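Metallo-beta-lactamase (Chryseobacterium indologenes, PDB 3L6N) hydrolyses the beta-lactam ring of penicillins, cephalosporins and carbapenems as a zinc-dependent class B beta-lactamase, conferring resistance to these antibiotics. Local coordinates at residues K12-I17 against Y35-K40; G127-V132 against F148-V153; D133-G138 against N184-K189; L159-S164 against E210-L215. All blocks are in the same frame, centred on the assembly; numbering follows the deposited sequence.

Interaction 1 of 4, residues K12-I17 against Y35-K40; sequences KNNLHI and YLVTKK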
loop_
_atom_site.group_PDB
_atom_site.type_symbol
_atom_site.label_atom_id
_atom_site.label_comp_id
_atom_site.label_asym_id
_atom_site.label_seq_id
_atom_site.Cartn_x
_atom_site.Cartn_y
_atom_site.Cartn_z
ATOM N N LYS A 12 14.185 -10.826 2.133
ATOM C CA LYS A 12 14.113 -12.282 2.340
ATOM C C LYS A 12 13.339 -13.030 1.233
ATOM O O LYS A 12 12.351 -13.719 1.488
ATOM C CB LYS A 12 13.581 -12.632 3.738
ATOM C CG LYS A 12 14.424 -12.119 4.899
ATOM C CD LYS A 12 13.911 -12.784 6.167
ATOM C CE LYS A 12 14.278 -12.026 7.418
ATOM N NZ LYS A 12 13.686 -12.729 8.590
ATOM N N ASN A 13 13.797 -12.832 -0.005
ATOM C CA ASN A 13 13.357 -13.602 -1.176
ATOM C C ASN A 13 11.999 -13.153 -1.738
ATOM O O ASN A 13 11.883 -12.883 -2.939
ATOM C CB ASN A 13 13.350 -15.114 -0.869
ATOM C CG ASN A 13 13.336 -15.974 -2.111
ATOM O OD1 ASN A 13 13.891 -15.606 -3.153
ATOM N ND2 ASN A 13 12.735 -17.155 -1.994
ATOM N N ASN A 14 10.995 -13.048 -0.867
ATOM C CA ASN A 14 9.608 -13.002 -1.324
ATOM C C ASN A 14 8.876 -11.673 -1.193
ATOM O O ASN A 14 7.892 -11.451 -1.918
ATOM C CB ASN A 14 8.772 -14.104 -0.649
ATOM C CG ASN A 14 9.020 -15.477 -1.254
ATOM O OD1 ASN A 14 9.792 -15.630 -2.200
ATOM N ND2 ASN A 14 8.373 -16.497 -0.683
ATOM N N LEU A 15 9.328 -10.811 -0.280
ATOM C CA LEU A 15 8.654 -9.533 -0.064
ATOM C C LEU A 15 9.288 -8.429 -0.909
ATOM O O LEU A 15 10.469 -8.087 -0.742
ATOM C CB LEU A 15 8.646 -9.145 1.421
ATOM C CG LEU A 15 7.849 -7.880 1.746
ATOM C CD1 LEU A 15 6.361 -8.062 1.404
ATOM C CD2 LEU A 15 8.028 -7.589 3.224
ATOM N N HIS A 16 8.487 -7.866 -1.807
ATOM C CA HIS A 16 8.987 -6.869 -2.755
ATOM C C HIS A 16 8.343 -5.513 -2.575
ATOM O O HIS A 16 7.128 -5.414 -2.387
ATOM C CB HIS A 16 8.725 -7.323 -4.196
ATOM C CG HIS A 16 9.499 -8.539 -4.620
ATOM N ND1 HIS A 16 9.230 -9.800 -4.128
ATOM C CD2 HIS A 16 10.505 -8.691 -5.515
ATOM C CE1 HIS A 16 10.045 -10.675 -4.699
ATOM N NE2 HIS A 16 10.826 -10.029 -5.547
ATOM N N ILE A 17 9.167 -4.467 -2.651
ATOM C CA ILE A 17 8.707 -3.087 -2.785
ATOM C C ILE A 17 8.688 -2.820 -4.273
ATOM O O ILE A 17 9.637 -3.170 -4.950
ATOM C CB ILE A 17 9.703 -2.101 -2.144
ATOM C CG1 ILE A 17 9.840 -2.394 -0.647
ATOM C CG2 ILE A 17 9.276 -0.645 -2.405
ATOM C CD1 ILE A 17 11.255 -2.140 -0.120
ATOM N N TYR A 35 4.529 -6.221 -3.170
ATOM C CA TYR A 35 3.932 -7.521 -3.436
ATOM C C TYR A 35 4.648 -8.643 -2.716
ATOM O O TYR A 35 5.820 -8.535 -2.396
ATOM C CB TYR A 35 3.775 -7.793 -4.942
ATOM C CG TYR A 35 5.015 -8.105 -5.767
ATOM C CD1 TYR A 35 5.649 -9.352 -5.692
ATOM C CD2 TYR A 35 5.503 -7.173 -6.698
ATOM C CE1 TYR A 35 6.769 -9.662 -6.510
ATOM C CE2 TYR A 35 6.607 -7.461 -7.489
ATOM C CZ TYR A 35 7.231 -8.693 -7.405
ATOM O OH TYR A 35 8.306 -8.965 -8.214
ATOM N N LEU A 36 3.921 -9.719 -2.447
ATOM C CA LEU A 36 4.473 -10.828 -1.670
ATOM C C LEU A 36 4.315 -12.118 -2.455
ATOM O O LEU A 36 3.206 -12.494 -2.818
ATOM C CB LEU A 36 3.750 -10.925 -0.320
ATOM C CG LEU A 36 4.164 -12.034 0.660
ATOM C CD1 LEU A 36 5.607 -11.914 1.089
ATOM C CD2 LEU A 36 3.223 -11.986 1.872
ATOM N N VAL A 37 5.440 -12.778 -2.737
ATOM C CA VAL A 37 5.418 -14.056 -3.457
ATOM C C VAL A 37 5.059 -15.136 -2.446
ATOM O O VAL A 37 5.622 -15.157 -1.362
ATOM C CB VAL A 37 6.780 -14.377 -4.056
ATOM C CG1 VAL A 37 6.738 -15.715 -4.760
ATOM C CG2 VAL A 37 7.180 -13.281 -5.058
ATOM N N THR A 38 4.100 -15.985 -2.796
ATOM C CA THR A 38 3.720 -17.112 -1.927
ATOM C C THR A 38 3.724 -18.374 -2.766
ATOM O O THR A 38 3.777 -18.306 -3.991
ATOM C CB THR A 38 2.310 -16.932 -1.267
ATOM O OG1 THR A 38 1.285 -17.467 -2.118
ATOM C CG2 THR A 38 2.006 -15.453 -0.945
ATOM N N LYS A 39 3.646 -19.530 -2.112
ATOM C CA LYS A 39 3.582 -20.803 -2.837
ATOM C C LYS A 39 2.345 -20.964 -3.730
ATOM O O LYS A 39 2.340 -21.794 -4.646
ATOM C CB LYS A 39 3.660 -21.968 -1.842
ATOM C CG LYS A 39 4.997 -22.131 -1.173
ATOM C CD LYS A 39 4.934 -23.279 -0.159
ATOM C CE LYS A 39 6.280 -23.935 0.039
ATOM N NZ LYS A 39 7.252 -23.058 0.742
ATOM N N LYS A 40 1.309 -20.161 -3.478
ATOM C CA LYS A 40 0.064 -20.238 -4.233
ATOM C C LYS A 40 -0.169 -19.024 -5.125
ATOM O O LYS A 40 -1.272 -18.827 -5.652
ATOM C CB LYS A 40 -1.134 -20.448 -3.289
ATOM C CG LYS A 40 -1.133 -21.794 -2.584
ATOM C CD LYS A 40 -1.544 -22.923 -3.523
ATOM C CE LYS A 40 -1.124 -24.293 -2.984
ATOM N NZ LYS A 40 -1.690 -24.575 -1.634
#
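Y35 holds CG between its own backbone N and carbonyl carbon (chi1 73°), while H16 has CG on the far side from its carbonyl carbon (chi1 -67°), and with these two settings the rings come face to face. They sit on an antiparallel beta hairpin, strand 15-24 running back as strand 27-38, at its open end in the larger sheet of the metallo-beta-lactamase fold. The rings form an offset stack with centroids 4.4 Å apart and planes at 13°. H16 CB lies squarely over the centre of the Y35 ring, a CH-pi contact, so the imidazole is displaced toward the CE1 and CZ side of the phenol ring, with H16 ND1 3.4 Å from Y35 CE1. A third ring joins them: H65 of helix 54-65 meets both, and Y35 OH bonds to its NE2.

H16 and Y35 are a hydrogen-bonded pair. H16 N donates to Y35 O at 2.8 Å, and Y35 N returns a bond to H16 O. The neighbouring pair, L15 and L36, is non-hydrogen-bonded and puts its side chains on the other face of the sheet, where L15 CD1 and L36 CD1 touch at 3.9 Å. Beyond it V37 N donates to N14 O at 2.9 Å. That carbonyl also takes a weak bond from H16 ND1, in the plane of the imidazole, which would help fix the ring's rotation.

N14 lays its amide across V37 at about a right angle, yet ND2 bonds elsewhere, to E128 OE2; across the pair N14 CG rests 3.8 Å from V37 CB.

Interaction 2 of 4, residues G127-V132 against F148-V153; sequences GEEFVV and FPKYNV
The turn joining strands 145-148 and 153-157 of the smaller sheet lies against the first half of strand 128-133, and Y151 on that turn meets E128 through one short hydrogen bond. Y151 OH donates to E128 OE1 at 2.7 Å; the oxygen lies at the edge of the phenol, in its plane, but the hydroxyl approaches from above the carboxylate, 42° out of that plane. E128 can reach it because its chain bends at chi2 (-65°). With OE2 also engaged, by the loop leading into strand 15-24, both oxygens of the carboxylate are held.

Within the turn N152 and V153 both face F148, a G1 beta bulge, and F148 N bonds to V153 O. From this hairpin F148 lies alongside F130, both side chains pointing the same way, with F148 CD2 3.7 Å from F130 CB. Both rings also meet F45 edge-to-face, in the layer between the two sheets.

P149 brings its ring against the strand: CD comes to 3.7 Å from E129 O, and CG passes at 4.0 Å from E129 OE1, whose extended chain crosses the proline at about a right angle. A water donates to E129 O at 2.7 Å and accepts from K150 N at 2.9 Å, bridging the two backbones.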
loop_
_atom_site.group_PDB
_atom_site.type_symbol
_atom_site.label_atom_id
_atom_site.label_comp_id
_atom_site.label_asym_id
_atom_site.label_seq_id
_atom_site.Cartn_x
_atom_site.Cartn_y
_atom_site.Cartn_z
ATOM N N GLY A 127 1.906 -20.158 2.513
ATOM C CA GLY A 127 3.009 -20.256 3.472
ATOM C C GLY A 127 3.542 -18.929 3.979
ATOM O O GLY A 127 4.549 -18.883 4.694
ATOM N N GLU A 128 2.878 -17.844 3.582
ATOM C CA GLU A 128 3.235 -16.498 4.015
ATOM C C GLU A 128 2.163 -15.950 4.949
ATOM O O GLU A 128 1.027 -16.422 4.933
ATOM C CB GLU A 128 3.363 -15.565 2.799
ATOM C CG GLU A 128 4.448 -15.986 1.795
ATOM C CD GLU A 128 5.874 -15.920 2.349
ATOM O OE1 GLU A 128 6.178 -15.080 3.230
ATOM O OE2 GLU A 128 6.710 -16.724 1.879
ATOM N N GLU A 129 2.526 -14.939 5.730
ATOM C CA GLU A 129 1.628 -14.367 6.738
ATOM C C GLU A 129 1.755 -12.856 6.800
ATOM O O GLU A 129 2.845 -12.309 6.664
ATOM C CB GLU A 129 1.969 -14.966 8.105
ATOM C CG GLU A 129 1.053 -14.604 9.247
ATOM C CD GLU A 129 1.614 -15.079 10.586
ATOM O OE1 GLU A 129 1.223 -14.518 11.624
ATOM O OE2 GLU A 129 2.453 -16.006 10.594
ATOM N N PHE A 130 0.629 -12.179 7.011
ATOM C CA PHE A 130 0.654 -10.730 7.254
ATOM C C PHE A 130 -0.584 -10.305 8.034
ATOM O O PHE A 130 -1.522 -11.083 8.184
ATOM C CB PHE A 130 0.770 -9.953 5.926
ATOM C CG PHE A 130 -0.237 -10.369 4.892
ATOM C CD1 PHE A 130 -1.440 -9.679 4.758
ATOM C CD2 PHE A 130 0.009 -11.464 4.053
ATOM C CE1 PHE A 130 -2.382 -10.067 3.801
ATOM C CE2 PHE A 130 -0.919 -11.857 3.097
ATOM C CZ PHE A 130 -2.125 -11.162 2.972
ATOM N N VAL A 131 -0.560 -9.079 8.548
ATOM C CA VAL A 131 -1.684 -8.530 9.307
ATOM C C VAL A 131 -1.990 -7.143 8.756
ATOM O O VAL A 131 -1.097 -6.319 8.643
ATOM C CB VAL A 131 -1.356 -8.422 10.815
ATOM C CG1 VAL A 131 -2.538 -7.794 11.593
ATOM C CG2 VAL A 131 -1.002 -9.792 11.404
ATOM N N VAL A 132 -3.252 -6.892 8.429
ATOM C CA VAL A 132 -3.682 -5.550 8.041
ATOM C C VAL A 132 -4.240 -4.882 9.293
ATOM O O VAL A 132 -5.163 -5.415 9.913
ATOM C CB VAL A 132 -4.748 -5.583 6.929
ATOM C CG1 VAL A 132 -5.138 -4.156 6.534
ATOM C CG2 VAL A 132 -4.252 -6.376 5.727
ATOM N N PHE A 148 4.333 -7.384 8.207
ATOM C CA PHE A 148 4.870 -8.647 7.709
ATOM C C PHE A 148 5.821 -9.238 8.755
ATOM O O PHE A 148 7.017 -8.942 8.739
ATOM C CB PHE A 148 5.606 -8.409 6.385
ATOM C CG PHE A 148 4.714 -7.898 5.280
ATOM C CD1 PHE A 148 4.605 -6.531 5.031
ATOM C CD2 PHE A 148 3.980 -8.786 4.502
ATOM C CE1 PHE A 148 3.774 -6.057 4.009
ATOM C CE2 PHE A 148 3.134 -8.325 3.476
ATOM C CZ PHE A 148 3.049 -6.954 3.231
ATOM N N PRO A 149 5.282 -10.065 9.674
ATOM C CA PRO A 149 6.048 -10.459 10.867
ATOM C C PRO A 149 7.338 -11.217 10.584
ATOM O O PRO A 149 8.322 -11.031 11.312
ATOM C CB PRO A 149 5.062 -11.320 11.662
ATOM C CG PRO A 149 4.006 -11.730 10.718
ATOM C CD PRO A 149 3.911 -10.598 9.707
ATOM N N LYS A 150 7.340 -12.041 9.538
ATOM C CA LYS A 150 8.538 -12.806 9.171
ATOM C C LYS A 150 9.622 -11.970 8.481
ATOM O O LYS A 150 10.765 -12.423 8.332
ATOM C CB LYS A 150 8.152 -14.027 8.330
ATOM C CG LYS A 150 7.053 -14.907 8.944
ATOM C CD LYS A 150 7.484 -15.549 10.267
ATOM C CE LYS A 150 6.682 -16.810 10.541
ATOM N NZ LYS A 150 7.219 -17.577 11.706
ATOM N N TYR A 151 9.275 -10.748 8.082
ATOM C CA TYR A 151 10.186 -9.849 7.375
ATOM C C TYR A 151 10.584 -8.623 8.185
ATOM O O TYR A 151 11.517 -7.909 7.814
ATOM C CB TYR A 151 9.550 -9.409 6.046
ATOM C CG TYR A 151 9.255 -10.575 5.139
ATOM C CD1 TYR A 151 8.038 -11.260 5.214
ATOM C CD2 TYR A 151 10.200 -11.005 4.215
ATOM C CE1 TYR A 151 7.770 -12.348 4.388
ATOM C CE2 TYR A 151 9.944 -12.081 3.385
ATOM C CZ TYR A 151 8.734 -12.747 3.477
ATOM O OH TYR A 151 8.493 -13.821 2.656
ATOM N N ASN A 152 9.863 -8.387 9.286
ATOM C CA ASN A 152 9.997 -7.171 10.097
ATOM C C ASN A 152 9.841 -5.897 9.277
ATOM O O ASN A 152 10.528 -4.910 9.496
ATOM C CB ASN A 152 11.299 -7.171 10.911
ATOM C CG ASN A 152 11.248 -8.141 12.078
ATOM O OD1 ASN A 152 10.187 -8.391 12.660
ATOM N ND2 ASN A 152 12.401 -8.692 12.430
ATOM N N VAL A 153 8.904 -5.940 8.332
ATOM C CA VAL A 153 8.642 -4.792 7.470
ATOM C C VAL A 153 7.209 -4.337 7.682
ATOM O O VAL A 153 6.299 -5.157 7.706
ATOM C CB VAL A 153 8.859 -5.149 5.971
ATOM C CG1 VAL A 153 8.345 -4.035 5.064
ATOM C CG2 VAL A 153 10.327 -5.430 5.690
HETATM O O HOH W 1 5.513 -12.281 7.293
#

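Interaction 3 of 4, residues D133-G138 against N184-K189; sequences DFLGEG and NKLKAK
L135 and L186 make the apolar part of this contact. L135 CD1 lies 3.7 Å from L186 CB and almost as near L186 CA, so this methyl rests against the base of the side chain and the helix backbone. The other branch, L135 CD2, meets the aliphatic part of K189, 3.8 Å from its CD. With CG opposite its own carbonyl carbon (chi1 -59°), L135 spreads the two methyls over successive turns of the helix. K185 touches the leucine's backbone instead, its CD 3.6 Å from L135 O.

The charged part is looser. K189, extended beyond CG, reaches across from the helix and brings NZ to 3.7 Å from D133 OD2, a long salt bridge. A water donates to D133 OD2 at 2.6 Å and lies close to K189 NZ as well, though that second distance is too short to be taken at face value. The firmer grip on the aspartate comes from Y190, just past the helix end, whose hydroxyl bonds to D133 OD1.

No hydrogen bond joins the two segments directly. Helix 179-189 is pinned to this loop beyond the contact, where T182 OG1 bonds to E137 O, while L186 also packs on V160 and on V209 of helix 208-217. The arrangement is an outer helix packed on the loop that leaves strand 128-133 for the zinc ligand H139, on the metal-binding side of the metallo-beta-lactamase fold.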
loop_
_atom_site.group_PDB
_atom_site.type_symbol
_atom_site.label_atom_id
_atom_site.label_comp_id
_atom_site.label_asym_id
_atom_site.label_seq_id
_atom_site.Cartn_x
_atom_site.Cartn_y
_atom_site.Cartn_z
ATOM N N ASP A 133 -3.665 -3.743 9.670
ATOM C CA ASP A 133 -4.029 -3.060 10.919
ATOM C C ASP A 133 -4.636 -1.685 10.665
ATOM O O ASP A 133 -4.135 -0.917 9.836
ATOM C CB ASP A 133 -2.796 -2.879 11.802
ATOM C CG ASP A 133 -2.564 -4.043 12.757
ATOM O OD1 ASP A 133 -1.385 -4.450 12.907
ATOM O OD2 ASP A 133 -3.537 -4.530 13.374
ATOM N N PHE A 134 -5.707 -1.371 11.388
ATOM C CA PHE A 134 -6.219 -0.014 11.420
ATOM C C PHE A 134 -5.794 0.633 12.737
ATOM O O PHE A 134 -6.220 0.200 13.818
ATOM C CB PHE A 134 -7.742 0.016 11.270
ATOM C CG PHE A 134 -8.306 1.398 11.304
ATOM C CD1 PHE A 134 -8.149 2.238 10.212
ATOM C CD2 PHE A 134 -8.959 1.875 12.437
ATOM C CE1 PHE A 134 -8.648 3.534 10.236
ATOM C CE2 PHE A 134 -9.461 3.164 12.474
ATOM C CZ PHE A 134 -9.308 3.995 11.368
ATOM N N LEU A 135 -4.951 1.653 12.646
ATOM C CA LEU A 135 -4.378 2.288 13.843
ATOM C C LEU A 135 -5.074 3.604 14.171
ATOM O O LEU A 135 -4.777 4.245 15.193
ATOM C CB LEU A 135 -2.875 2.523 13.666
ATOM C CG LEU A 135 -2.000 1.290 13.406
ATOM C CD1 LEU A 135 -0.628 1.716 12.889
ATOM C CD2 LEU A 135 -1.879 0.420 14.660
ATOM N N GLY A 136 -6.000 4.013 13.307
ATOM C CA GLY A 136 -6.611 5.326 13.433
ATOM C C GLY A 136 -6.564 6.114 12.139
ATOM O O GLY A 136 -5.898 5.717 11.181
ATOM N N GLU A 137 -7.280 7.231 12.122
ATOM C CA GLU A 137 -7.358 8.099 10.957
ATOM C C GLU A 137 -6.103 8.934 10.783
ATOM O O GLU A 137 -5.402 9.236 11.751
ATOM C CB GLU A 137 -8.588 9.005 11.065
ATOM C CG GLU A 137 -9.870 8.214 11.307
ATOM C CD GLU A 137 -11.140 9.028 11.143
ATOM O OE1 GLU A 137 -11.069 10.178 10.674
ATOM O OE2 GLU A 137 -12.216 8.496 11.487
ATOM N N GLY A 138 -5.823 9.319 9.544
ATOM C CA GLY A 138 -4.656 10.139 9.267
ATOM C C GLY A 138 -4.706 10.782 7.908
ATOM O O GLY A 138 -5.421 11.762 7.695
ATOM N N ASN A 184 1.846 8.141 16.371
ATOM C CA ASN A 184 2.468 7.790 17.646
ATOM C C ASN A 184 2.059 6.398 18.124
ATOM O O ASN A 184 2.866 5.691 18.732
ATOM C CB ASN A 184 2.257 8.885 18.693
ATOM C CG ASN A 184 3.118 10.115 18.420
ATOM O OD1 ASN A 184 4.303 9.996 18.095
ATOM N ND2 ASN A 184 2.526 11.293 18.529
ATOM N N LYS A 185 0.829 5.992 17.804
ATOM C CA LYS A 185 0.381 4.614 18.030
ATOM C C LYS A 185 1.179 3.625 17.173
ATOM O O LYS A 185 1.547 2.549 17.643
ATOM C CB LYS A 185 -1.116 4.455 17.749
ATOM C CG LYS A 185 -2.031 5.028 18.826
ATOM C CD LYS A 185 -3.494 4.715 18.535
ATOM C CE LYS A 185 -4.406 5.324 19.596
ATOM N NZ LYS A 185 -5.840 4.999 19.350
ATOM N N LEU A 186 1.433 3.994 15.917
ATOM C CA LEU A 186 2.232 3.168 15.010
ATOM C C LEU A 186 3.639 2.992 15.576
ATOM O O LEU A 186 4.144 1.865 15.679
ATOM C CB LEU A 186 2.292 3.817 13.615
ATOM C CG LEU A 186 3.013 3.118 12.453
ATOM C CD1 LEU A 186 2.497 3.670 11.137
ATOM C CD2 LEU A 186 4.530 3.264 12.527
ATOM N N LYS A 187 4.252 4.126 15.928
ATOM C CA LYS A 187 5.618 4.207 16.453
ATOM C C LYS A 187 5.799 3.323 17.688
ATOM O O LYS A 187 6.844 2.685 17.859
ATOM C CB LYS A 187 5.949 5.678 16.758
ATOM C CG LYS A 187 7.310 5.960 17.385
ATOM C CD LYS A 187 7.463 7.451 17.668
ATOM C CE LYS A 187 8.748 7.737 18.439
ATOM N NZ LYS A 187 8.917 9.197 18.727
ATOM N N ALA A 188 4.768 3.277 18.527
ATOM C CA ALA A 188 4.786 2.484 19.751
ATOM C C ALA A 188 4.558 0.992 19.491
ATOM O O ALA A 188 5.116 0.140 20.191
ATOM C CB ALA A 188 3.756 3.022 20.734
ATOM N N LYS A 189 3.753 0.680 18.479
ATOM C CA LYS A 189 3.355 -0.696 18.196
ATOM C C LYS A 189 4.387 -1.494 17.384
ATOM O O LYS A 189 4.557 -2.692 17.606
ATOM C CB LYS A 189 1.995 -0.718 17.485
ATOM C CG LYS A 189 1.451 -2.112 17.231
ATOM C CD LYS A 189 0.005 -2.096 16.797
ATOM C CE LYS A 189 -0.486 -3.510 16.540
ATOM N NZ LYS A 189 -1.957 -3.622 16.648
HETATM O O HOH W 2 -3.460 -5.408 15.808
#

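Interaction 4 of 4, residues L159-S164 against E210-L215; sequences LVKSNS and EHTLEL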
loop_
_atom_site.group_PDB
_atom_site.type_symbol
_atom_site.label_atom_id
_atom_site.label_comp_id
_atom_site.label_asym_id
_atom_site.label_seq_id
_atom_site.Cartn_x
_atom_site.Cartn_y
_atom_site.Cartn_z
ATOM N N LEU A 159 -0.292 6.938 5.115
ATOM C CA LEU A 159 -0.283 7.390 6.512
ATOM C C LEU A 159 1.129 7.853 6.906
ATOM O O LEU A 159 1.291 8.768 7.721
ATOM C CB LEU A 159 -0.742 6.244 7.417
ATOM C CG LEU A 159 -0.710 6.437 8.941
ATOM C CD1 LEU A 159 -1.703 7.534 9.366
ATOM C CD2 LEU A 159 -1.024 5.119 9.622
ATOM N N VAL A 160 2.142 7.221 6.318
ATOM C CA VAL A 160 3.532 7.556 6.588
ATOM C C VAL A 160 4.131 8.347 5.435
ATOM O O VAL A 160 4.191 7.880 4.291
ATOM C CB VAL A 160 4.380 6.293 6.849
ATOM C CG1 VAL A 160 5.846 6.672 7.153
ATOM C CG2 VAL A 160 3.788 5.480 7.994
ATOM N N LYS A 161 4.567 9.562 5.743
ATOM C CA LYS A 161 5.291 10.399 4.793
ATOM C C LYS A 161 6.760 9.999 4.708
ATOM O O LYS A 161 7.342 9.570 5.702
ATOM C CB LYS A 161 5.206 11.875 5.211
ATOM C CG LYS A 161 3.780 12.410 5.366
ATOM C CD LYS A 161 2.986 12.318 4.068
ATOM C CE LYS A 161 3.609 13.139 2.955
ATOM N NZ LYS A 161 2.966 12.889 1.631
ATOM N N SER A 162 7.348 10.178 3.527
ATOM C CA SER A 162 8.768 9.915 3.290
ATOM C C SER A 162 9.626 10.980 3.951
ATOM O O SER A 162 9.250 12.155 3.977
ATOM C CB SER A 162 9.055 9.936 1.786
ATOM O OG SER A 162 10.443 9.852 1.498
ATOM N N ASN A 163 10.792 10.558 4.435
ATOM C CA ASN A 163 11.842 11.481 4.887
ATOM C C ASN A 163 12.176 12.578 3.861
ATOM O O ASN A 163 12.716 13.633 4.227
ATOM C CB ASN A 163 13.107 10.701 5.305
ATOM C CG ASN A 163 13.764 9.936 4.147
ATOM O OD1 ASN A 163 13.910 10.453 3.032
ATOM N ND2 ASN A 163 14.192 8.710 4.425
ATOM N N SER A 164 11.842 12.321 2.594
ATOM C CA SER A 164 12.127 13.233 1.481
ATOM C C SER A 164 10.961 14.161 1.110
ATOM O O SER A 164 11.111 15.035 0.252
ATOM C CB SER A 164 12.575 12.437 0.247
ATOM O OG SER A 164 11.479 11.773 -0.364
ATOM N N GLU A 210 9.372 9.897 12.080
ATOM C CA GLU A 210 9.733 11.153 12.734
ATOM C C GLU A 210 9.515 12.338 11.813
ATOM O O GLU A 210 9.086 13.411 12.258
ATOM C CB GLU A 210 11.183 11.121 13.236
ATOM C CG GLU A 210 11.377 10.322 14.518
ATOM C CD GLU A 210 10.453 10.766 15.649
ATOM O OE1 GLU A 210 10.360 11.990 15.931
ATOM O OE2 GLU A 210 9.815 9.884 16.256
ATOM N N HIS A 211 9.787 12.152 10.524
ATOM C CA HIS A 211 9.577 13.221 9.576
ATOM C C HIS A 211 8.094 13.512 9.337
ATOM O O HIS A 211 7.723 14.654 9.058
ATOM C CB HIS A 211 10.295 12.975 8.253
ATOM C CG HIS A 211 10.425 14.213 7.430
ATOM N ND1 HIS A 211 9.846 14.355 6.189
ATOM C CD2 HIS A 211 11.029 15.394 7.701
ATOM C CE1 HIS A 211 10.109 15.560 5.719
ATOM N NE2 HIS A 211 10.828 16.209 6.615
ATOM N N THR A 212 7.263 12.472 9.425
ATOM C CA THR A 212 5.808 12.641 9.333
ATOM C C THR A 212 5.306 13.564 10.445
ATOM O O THR A 212 4.550 14.500 10.181
ATOM C CB THR A 212 5.059 11.289 9.344
ATOM O OG1 THR A 212 5.537 10.486 8.262
ATOM C CG2 THR A 212 3.549 11.492 9.170
ATOM N N LEU A 213 5.742 13.292 11.670
ATOM C CA LEU A 213 5.403 14.141 12.819
ATOM C C LEU A 213 5.877 15.582 12.629
ATOM O O LEU A 213 5.156 16.531 12.952
ATOM C CB LEU A 213 5.969 13.547 14.105
ATOM C CG LEU A 213 5.345 12.230 14.560
ATOM C CD1 LEU A 213 6.124 11.601 15.697
ATOM C CD2 LEU A 213 3.879 12.424 14.947
ATOM N N GLU A 214 7.080 15.744 12.088
ATOM C CA GLU A 214 7.594 17.074 11.788
ATOM C C GLU A 214 6.732 17.843 10.782
ATOM O O GLU A 214 6.408 19.019 10.998
ATOM C CB GLU A 214 9.045 17.001 11.315
ATOM C CG GLU A 214 9.655 18.363 11.128
ATOM C CD GLU A 214 11.136 18.313 10.818
ATOM O OE1 GLU A 214 11.591 19.197 10.079
ATOM O OE2 GLU A 214 11.835 17.405 11.312
ATOM N N LEU A 215 6.347 17.183 9.690
ATOM C CA LEU A 215 5.519 17.824 8.666
ATOM C C LEU A 215 4.137 18.200 9.205
ATOM O O LEU A 215 3.562 19.212 8.804
ATOM C CB LEU A 215 5.383 16.923 7.433
ATOM C CG LEU A 215 6.636 16.736 6.568
ATOM C CD1 LEU A 215 6.400 15.642 5.525
ATOM C CD2 LEU A 215 7.078 18.035 5.891
#
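T212 OG1 receives the backbone N-H of K161 at 2.9 Å, a bent bond with 136° at the hydrogen. The threonine comes in across the K161 side chain at about a right angle, and its oxygen also lies 3.4 Å from K161 CB. Its methyl, CG2, lies 3.8 Å from L159 O and also packs on K161 CG. One turn along the helix, L215 CD1 rests 4.0 Å from K161 CB, so the root of the lysine sits on both residues.

Further along the loop H211 ND1 donates to S162 O at 3.2 Å, with the acceptor 22° out of the imidazole plane. The next carbonyl, N163 O, lies 3.5 Å above one face of the same ring, toward its rim.

This loop follows strand 153-157 and edges the dizinc active site of the metallo-beta-lactamase fold, with helix 208-217 behind it. K161, which probably binds the beta-lactam substrate, starts toward the helix, but its chain bends at chi2 and chi3 and leads NZ away, to a weak bond with L168 O.

In the next shell T212 OG1 bonds to H208 O one helical turn back, which orients the hydroxyl that takes the K161 N-H. S162 OG accepts from S164 N in an ST turn at 3.0 Å and also bonds to E202 O, while N163 ND2 is held by the carbonyls of K204 and G206.

In the fold
Along the chain interaction 1 closes before interaction 2 opens; interaction 3 then crosses both interaction 2 and interaction 4, their segments alternating. Interactions 1 and 2 have centres about 10 Å apart and touch, tying the loop that leads into the hairpin of the larger sheet to a turn of the smaller sheet, through K12 with K150. Interactions 3 and 4, about 14 Å apart, meet through helices 179-189 and 208-217, where K187 forms a salt bridge with E210. Strand 128-133 carries interaction 2 straight on into interaction 3, about 17 Å between centres. One pair thus joins the two sheets away from the metals, while the other packs two helices against loops near the zinc site, interaction 4 closer.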